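PDB 4QDG: putative adhesin from Bacteroides thetaiotaomicron, which is a FimB/Mfa2-family lipoprotein that probably attaches pili to the bacterial outer membrane. Local coordinates for residues A[157-160]-A[164-167]. Numbering follows the deposited sequence.
Sequences LQQM and PVDD
V165 sets its two methyls against the end of the strand that carries L157 and Q159. CG2 of V165 lies 3.6 Å from CG of Q159, while its CG1 meets CB of L157 at 3.9 Å. With CG1 anti to the backbone N (chi1 -178°), that methyl faces L157, and CG2 reaches Q159 and also lies against the L157 carbonyl, so a beta-branched side chain can fill both places. L157, an aliphatic residue in a buried place, also packs with V165 on F170 and A217. The two segments are the sides of a short chain reversal leading from strand 140-159 towards strand 170-176, in a protein whose family belongs to the transthyretin clan of beta-sandwich folds. Both sides are backbone hydrogen-bonded to strand 213-223, L157 with A217 and V165 with V215. Q159 suits the mouth of this reversal because its chain, extended beyond CG, lays methylene against valine and still carries an amide across. NE2 of Q159 donates to O of P164 at 2.9 Å, fairly straight at 160°; the oxygen lies nearly in the glutamine's amide plane, whereas NE2 sits 31° from the carbonyl plane. Packing slackens at P164, whose exposed ring turns from the strand and leaves its carbonyl to make the contact.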
loop_
_atom_site.group_PDB
_atom_site.type_symbol
_atom_site.label_atom_id
_atom_site.label_comp_id
_atom_site.label_asym_id
_atom_site.label_seq_id
_atom_site.Cartn_x
_atom_site.Cartn_y
_atom_site.Cartn_z
ATOM N N LEU A 157 -4.669 -13.615 -16.800
ATOM C CA LEU A 157 -5.508 -14.707 -17.289
ATOM C C LEU A 157 -4.736 -15.385 -18.392
ATOM O O LEU A 157 -4.317 -14.726 -19.338
ATOM C CB LEU A 157 -6.895 -14.242 -17.758
ATOM C CG LEU A 157 -7.718 -13.350 -16.828
ATOM C CD1 LEU A 157 -9.045 -13.052 -17.444
ATOM C CD2 LEU A 157 -7.910 -14.005 -15.449
ATOM N N GLN A 158 -4.437 -16.686 -18.206
ATOM C CA GLN A 158 -3.625 -17.478 -19.120
ATOM C C GLN A 158 -4.301 -18.781 -19.486
ATOM O O GLN A 158 -4.732 -19.506 -18.609
ATOM C CB GLN A 158 -2.280 -17.773 -18.459
ATOM C CG GLN A 158 -1.300 -18.578 -19.342
ATOM C CD GLN A 158 0.125 -18.484 -18.863
ATOM O OE1 GLN A 158 0.502 -17.567 -18.116
ATOM N NE2 GLN A 158 0.959 -19.402 -19.327
ATOM N N GLN A 159 -4.374 -19.106 -20.770
ATOM C CA GLN A 159 -4.963 -20.402 -21.151
ATOM C C GLN A 159 -3.958 -21.496 -20.894
ATOM O O GLN A 159 -2.795 -21.340 -21.235
ATOM C CB GLN A 159 -5.420 -20.423 -22.601
ATOM C CG GLN A 159 -6.778 -19.789 -22.778
ATOM C CD GLN A 159 -7.495 -20.399 -23.936
ATOM O OE1 GLN A 159 -7.829 -21.587 -23.920
ATOM N NE2 GLN A 159 -7.737 -19.596 -24.965
HETATM N N MSE A 160 -4.401 -22.577 -20.244
HETATM C CA MSE A 160 -3.616 -23.772 -19.951
HETATM C C MSE A 160 -3.021 -24.373 -21.233
HETATM O O MSE A 160 -1.862 -24.789 -21.216
HETATM C CB MSE A 160 -4.498 -24.799 -19.258
HETATM C CG MSE A 160 -3.711 -25.886 -18.581
HETATM SE SE MSE A 160 -4.831 -27.429 -18.211
HETATM C CE MSE A 160 -4.883 -28.175 -20.004
ATOM N N PRO A 164 -4.637 -17.740 -27.067
ATOM C CA PRO A 164 -4.706 -16.386 -26.478
ATOM C C PRO A 164 -5.911 -16.120 -25.557
ATOM O O PRO A 164 -6.881 -16.879 -25.528
ATOM C CB PRO A 164 -4.711 -15.464 -27.700
ATOM C CG PRO A 164 -5.141 -16.320 -28.835
ATOM C CD PRO A 164 -4.678 -17.697 -28.547
ATOM N N VAL A 165 -5.774 -15.082 -24.712
ATOM C CA VAL A 165 -6.817 -14.563 -23.825
ATOM C C VAL A 165 -6.953 -13.079 -24.169
ATOM O O VAL A 165 -5.965 -12.349 -24.129
ATOM C CB VAL A 165 -6.629 -14.808 -22.309
ATOM C CG1 VAL A 165 -7.823 -14.254 -21.529
ATOM C CG2 VAL A 165 -6.462 -16.285 -22.005
ATOM N N ASP A 166 -8.159 -12.663 -24.596
ATOM C CA ASP A 166 -8.422 -11.265 -24.938
ATOM C C ASP A 166 -8.882 -10.552 -23.689
ATOM O O ASP A 166 -9.948 -10.870 -23.164
ATOM C CB ASP A 166 -9.463 -11.179 -26.065
ATOM C CG ASP A 166 -9.870 -9.776 -26.482
ATOM O OD1 ASP A 166 -9.197 -8.808 -26.061
ATOM O OD2 ASP A 166 -10.831 -9.648 -27.272
ATOM N N ASP A 167 -8.077 -9.594 -23.209
ATOM C CA ASP A 167 -8.365 -8.820 -21.999
ATOM C C ASP A 167 -9.678 -8.047 -22.094
ATOM O O ASP A 167 -10.326 -7.826 -21.074
ATOM C CB ASP A 167 -7.229 -7.832 -21.712
ATOM C CG ASP A 167 -7.122 -6.731 -22.747
ATOM O OD1 ASP A 167 -6.733 -7.033 -23.883
ATOM O OD2 ASP A 167 -7.498 -5.580 -22.432
#